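Local coordinates for T9SS C-terminal target domain-containing protein (Bacteroides cellulosilyticus, PDB 5JVK) that probably hydrolyses O-glycosidic bonds, as a family 39 glycoside hydrolase of a gut symbiont, at residues A203-V208 and Y241-K246; T216-W221 and P249-I254. One frame throughout, in Å; residues are numbered along the deposited sequence.

Read from the N terminus, the chain runs through helix 194-211, strand 217-220, helix 229-247 and strand 252-255, so the four segments alternate and the two contacts cross. Interaction 1 closes a loop of 32 residues by setting helix 229-247 beside helix 194-211; interaction 2 closes one of 27 by pairing the two strands, with helix 229-247 between them in the chain. The first belongs to the outer helical layer of the barrel, the second to its wall. They meet directly, their centres about 9 Å apart: Leu204 and Val208 pack on the Trp218 ring, Val244 touches Ile251, and Lys245 NZ probably hydrogen-bonds to Ile251 O.

Interaction 1 (A203-V208 and Y241-K246); sequences ALAYAV and YPTVKK
Val244 sends its two methyl groups to different neighbours on helix 194-211, CG2 to Leu204 and CG1 to Val208. CG2 lies 3.7 Å from Leu204 CG and equally near Leu204 CD2, so it rests against the branch point and one arm of the leucine, the two side chains meeting at a slant. A chi1 of 177° at Leu204, with CG trans to the backbone N, swings CG and CD2 out to that methyl. On the next turn Val208 CG2 comes within 3.7 Å of Val244 CG1, and here the two valines stand roughly at right angles. The chi1 of 173° at Val244 makes this division possible, since it places CG1 opposite the backbone N and leaves CG2 beside that N.

Beside these contacts, on the Thr243 side, the helices come together over a small residue. Ala205 and Val244 have their CA atoms only 4.6 Å apart, and the alanine methyl points toward the other helix. There its CB finds Thr243 CG2 at 3.9 Å and the Thr243 carbonyl O at a like distance. Thr243 thus offers its methyl to the neighbour, while its OG1 hydrogen-bonds back to Val239 O in its own helix. Replacing Val244 with an alanine would probably open a gap between Leu204 and Val208, as both methyls that fill it would be gone.

The segment axes approach to 8.6 Å and run nearly parallel, at -19°. Apolar packing holds them, with Ile251 also touching Val244 from the barrel side. Two near-parallel neighbouring helices outside a closed parallel sheet are characteristic of the (beta/alpha)8, or TIM, barrel.

Interaction 2 (T216-W221 and P249-I254); sequences TEWELW and PDITLI
Strands 217-220 and 252-255 are neighbouring staves of an eight-stranded TIM barrel, joined by helix 229-247 in a beta-alpha-beta crossover. Trp218 lies opposite Leu253 in the parallel pairing, flanked by the bridges Glu217 with Thr252 and Glu219 with Ile254. Four backbone bonds zip the strands together. Thr252 N reaches Thr216 O at 2.7 Å, and Thr252 O accepts a longer bond of 3.2 Å from Trp218 N. Further along, Ile254 N binds Trp218 O at 2.8 Å, and Ile254 O receives Leu220 N.

On the helix-facing side, Trp218 and Ile251 slant across each other. Ile251 CD1 approaches Trp218 CD1 to 3.8 Å, and CG2 of the same isoleucine lies close to Trp218 CD1 and NE1; a chi1 of 71°, which sets CG1 between the backbone N and the carbonyl carbon and CG2 beside the N, lets both branches reach the pyrrole part of the indole. Helix 194-211, with Ala207 among its residues, covers the indole from outside, wedging it between helix and sheet.

The opposite face, bearing Glu217, Glu219, Thr252 and Ile254, looks into the barrel. Glu219 runs out extended from its CA, its CG passing 4.2 Å from Ile254 CG2. Beyond, its buried carboxylate pairs through OE1 with Arg134 NE in a salt bridge, and OE2 hydrogen-bonds with Ser286 OG and Thr339 OG1. Held on both oxygens, the group is probably fixed in its rotation. Near the start of the strand Glu217 folds back on its neighbour: Thr216 OG1 donates a 2.6 Å hydrogen bond to Glu217 OE2, arriving from above the carboxylate plane.

Interaction 1 (A203-V208 and Y241-K246)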
# COMPACT_ATOMS: atom_id res chain seq x y z
N ALA A 203 4.65 -13.05 -25.63
CA ALA A 203 4.30 -13.70 -24.36
C ALA A 203 3.39 -12.82 -23.51
O ALA A 203 2.40 -13.30 -22.95
CB ALA A 203 5.55 -14.06 -23.58
N LEU A 204 3.73 -11.53 -23.41
CA LEU A 204 2.89 -10.56 -22.70
C LEU A 204 1.58 -10.33 -23.44
O LEU A 204 0.52 -10.25 -22.82
CB LEU A 204 3.63 -9.22 -22.52
CG LEU A 204 2.87 -8.06 -21.85
CD1 LEU A 204 2.32 -8.47 -20.49
CD2 LEU A 204 3.78 -6.85 -21.72
N ALA A 205 1.66 -10.20 -24.77
CA ALA A 205 0.47 -10.02 -25.62
C ALA A 205 -0.54 -11.15 -25.46
O ALA A 205 -1.75 -10.90 -25.50
CB ALA A 205 0.88 -9.88 -27.07
N TYR A 206 -0.05 -12.38 -25.28
CA TYR A 206 -0.91 -13.52 -24.94
C TYR A 206 -1.63 -13.31 -23.61
O TYR A 206 -2.85 -13.52 -23.52
CB TYR A 206 -0.11 -14.83 -24.88
CG TYR A 206 -0.83 -15.95 -24.15
CD1 TYR A 206 -0.50 -16.28 -22.84
CD2 TYR A 206 -1.87 -16.65 -24.77
CE1 TYR A 206 -1.17 -17.29 -22.16
CE2 TYR A 206 -2.54 -17.66 -24.10
CZ TYR A 206 -2.19 -17.98 -22.80
OH TYR A 206 -2.86 -18.98 -22.13
N ALA A 207 -0.87 -12.92 -22.59
CA ALA A 207 -1.41 -12.67 -21.25
C ALA A 207 -2.45 -11.55 -21.23
O ALA A 207 -3.46 -11.66 -20.53
CB ALA A 207 -0.29 -12.36 -20.27
N VAL A 208 -2.20 -10.50 -22.00
CA VAL A 208 -3.12 -9.35 -22.10
C VAL A 208 -4.43 -9.74 -22.81
O VAL A 208 -5.51 -9.36 -22.35
CB VAL A 208 -2.43 -8.16 -22.81
CG1 VAL A 208 -3.42 -7.04 -23.11
CG2 VAL A 208 -1.27 -7.64 -21.97
N TYR A 241 5.41 -2.64 -26.98
CA TYR A 241 4.29 -1.69 -26.94
C TYR A 241 3.28 -1.86 -28.09
O TYR A 241 2.09 -2.01 -27.82
CB TYR A 241 4.80 -0.24 -26.85
CG TYR A 241 3.69 0.79 -26.72
CD1 TYR A 241 3.08 1.02 -25.48
CD2 TYR A 241 3.26 1.53 -27.82
CE1 TYR A 241 2.07 1.97 -25.35
CE2 TYR A 241 2.25 2.47 -27.70
CZ TYR A 241 1.66 2.69 -26.46
OH TYR A 241 0.66 3.62 -26.35
N PRO A 242 3.74 -1.86 -29.36
CA PRO A 242 2.78 -2.09 -30.45
C PRO A 242 2.18 -3.51 -30.46
O PRO A 242 0.99 -3.65 -30.75
CB PRO A 242 3.61 -1.84 -31.72
CG PRO A 242 5.02 -2.04 -31.30
CD PRO A 242 5.09 -1.57 -29.89
N THR A 243 2.98 -4.52 -30.14
CA THR A 243 2.51 -5.92 -30.05
C THR A 243 1.37 -6.09 -29.04
O THR A 243 0.40 -6.78 -29.31
CB THR A 243 3.65 -6.88 -29.64
OG1 THR A 243 4.80 -6.65 -30.45
CG2 THR A 243 3.23 -8.34 -29.79
N VAL A 244 1.51 -5.45 -27.88
CA VAL A 244 0.54 -5.57 -26.79
C VAL A 244 -0.70 -4.68 -27.01
O VAL A 244 -1.82 -5.12 -26.79
CB VAL A 244 1.19 -5.27 -25.42
CG1 VAL A 244 0.15 -5.22 -24.32
CG2 VAL A 244 2.24 -6.32 -25.09
N LYS A 245 -0.48 -3.43 -27.43
CA LYS A 245 -1.59 -2.48 -27.63
C LYS A 245 -2.53 -2.84 -28.79
O LYS A 245 -3.70 -2.47 -28.77
CB LYS A 245 -1.05 -1.05 -27.82
CG LYS A 245 -0.38 -0.46 -26.59
CD LYS A 245 -1.38 -0.01 -25.53
CE LYS A 245 -2.01 1.33 -25.86
NZ LYS A 245 -2.88 1.83 -24.76
N LYS A 246 -2.01 -3.55 -29.79
CA LYS A 246 -2.83 -4.07 -30.89
C LYS A 246 -3.84 -5.10 -30.37
O LYS A 246 -4.98 -5.14 -30.82
CB LYS A 246 -1.94 -4.69 -31.97
CG LYS A 246 -2.62 -4.90 -33.32
CD LYS A 246 -1.59 -5.15 -34.42
CE LYS A 246 -2.20 -5.09 -35.81
NZ LYS A 246 -3.05 -6.28 -36.11

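Interaction 2 (T216-W221 and P249-I254)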
# COMPACT_ATOMS: atom_id res chain seq x y z
N THR A 216 -6.18 -3.99 -16.60
CA THR A 216 -5.94 -2.81 -17.44
C THR A 216 -4.57 -2.13 -17.21
O THR A 216 -4.24 -1.17 -17.92
CB THR A 216 -7.05 -1.76 -17.25
OG1 THR A 216 -7.26 -1.52 -15.86
CG2 THR A 216 -8.35 -2.25 -17.87
N GLU A 217 -3.79 -2.62 -16.24
CA GLU A 217 -2.47 -2.06 -15.93
C GLU A 217 -1.41 -3.16 -15.98
O GLU A 217 -1.44 -4.09 -15.18
CB GLU A 217 -2.46 -1.40 -14.55
CG GLU A 217 -3.26 -0.10 -14.45
CD GLU A 217 -4.75 -0.32 -14.29
OE1 GLU A 217 -5.16 -1.09 -13.40
OE2 GLU A 217 -5.53 0.28 -15.06
N TRP A 218 -0.47 -3.03 -16.92
CA TRP A 218 0.61 -3.99 -17.12
C TRP A 218 1.95 -3.27 -17.04
O TRP A 218 2.18 -2.30 -17.77
CB TRP A 218 0.47 -4.67 -18.47
CG TRP A 218 -0.73 -5.56 -18.58
CD1 TRP A 218 -1.97 -5.21 -19.03
CD2 TRP A 218 -0.80 -6.96 -18.25
NE1 TRP A 218 -2.81 -6.30 -18.99
CE2 TRP A 218 -2.12 -7.39 -18.52
CE3 TRP A 218 0.12 -7.89 -17.75
CZ2 TRP A 218 -2.54 -8.71 -18.30
CZ3 TRP A 218 -0.30 -9.20 -17.54
CH2 TRP A 218 -1.62 -9.60 -17.81
N GLU A 219 2.83 -3.76 -16.16
CA GLU A 219 4.13 -3.14 -15.90
C GLU A 219 5.22 -4.03 -16.48
O GLU A 219 5.33 -5.20 -16.13
CB GLU A 219 4.33 -2.95 -14.40
CG GLU A 219 5.56 -2.14 -14.00
CD GLU A 219 5.70 -1.97 -12.49
OE1 GLU A 219 5.08 -2.74 -11.73
OE2 GLU A 219 6.43 -1.06 -12.06
N LEU A 220 6.03 -3.47 -17.39
CA LEU A 220 7.07 -4.24 -18.07
C LEU A 220 8.34 -4.29 -17.22
O LEU A 220 9.08 -3.31 -17.14
CB LEU A 220 7.33 -3.67 -19.47
CG LEU A 220 8.18 -4.45 -20.49
CD1 LEU A 220 9.64 -4.55 -20.08
CD2 LEU A 220 7.61 -5.85 -20.74
N TRP A 221 8.56 -5.43 -16.57
CA TRP A 221 9.78 -5.77 -15.83
C TRP A 221 9.85 -5.07 -14.46
O TRP A 221 9.48 -3.91 -14.34
CB TRP A 221 11.06 -5.48 -16.65
CG TRP A 221 12.08 -6.57 -16.56
CD1 TRP A 221 13.07 -6.69 -15.64
CD2 TRP A 221 12.19 -7.70 -17.43
NE1 TRP A 221 13.80 -7.83 -15.88
CE2 TRP A 221 13.29 -8.47 -16.98
CE3 TRP A 221 11.47 -8.15 -18.55
CZ2 TRP A 221 13.68 -9.66 -17.60
CZ3 TRP A 221 11.87 -9.33 -19.17
CH2 TRP A 221 12.96 -10.07 -18.69
N PRO A 249 -6.12 -2.29 -26.93
CA PRO A 249 -5.84 -0.85 -26.90
C PRO A 249 -6.16 -0.14 -25.57
O PRO A 249 -5.59 0.92 -25.30
CB PRO A 249 -6.75 -0.29 -28.00
CG PRO A 249 -7.04 -1.44 -28.89
CD PRO A 249 -7.07 -2.64 -28.00
N ASP A 250 -7.04 -0.73 -24.76
CA ASP A 250 -7.54 -0.09 -23.53
C ASP A 250 -6.61 -0.18 -22.31
O ASP A 250 -6.87 0.49 -21.31
CB ASP A 250 -8.91 -0.67 -23.15
CG ASP A 250 -9.97 -0.44 -24.23
OD1 ASP A 250 -9.87 0.55 -25.00
OD2 ASP A 250 -10.93 -1.24 -24.29
N ILE A 251 -5.54 -0.98 -22.37
CA ILE A 251 -4.61 -1.07 -21.24
C ILE A 251 -3.71 0.16 -21.11
O ILE A 251 -3.59 0.96 -22.05
CB ILE A 251 -3.70 -2.33 -21.28
CG1 ILE A 251 -2.64 -2.26 -22.40
CG2 ILE A 251 -4.53 -3.60 -21.42
CD1 ILE A 251 -1.46 -3.17 -22.17
N THR A 252 -3.10 0.30 -19.94
CA THR A 252 -2.01 1.24 -19.71
C THR A 252 -0.73 0.42 -19.60
O THR A 252 -0.53 -0.30 -18.61
CB THR A 252 -2.25 2.06 -18.43
OG1 THR A 252 -3.55 2.65 -18.48
CG2 THR A 252 -1.21 3.16 -18.28
N LEU A 253 0.10 0.48 -20.64
CA LEU A 253 1.41 -0.17 -20.64
C LEU A 253 2.40 0.71 -19.87
O LEU A 253 2.64 1.86 -20.27
CB LEU A 253 1.90 -0.42 -22.07
CG LEU A 253 3.10 -1.35 -22.31
CD1 LEU A 253 4.43 -0.71 -21.93
CD2 LEU A 253 2.92 -2.69 -21.60
N ILE A 254 2.96 0.16 -18.80
CA ILE A 254 3.80 0.91 -17.86
C ILE A 254 5.26 0.46 -17.95
O ILE A 254 5.56 -0.71 -17.69
CB ILE A 254 3.28 0.76 -16.41
CG1 ILE A 254 1.83 1.27 -16.31
CG2 ILE A 254 4.18 1.51 -15.42
CD1 ILE A 254 1.09 0.82 -15.07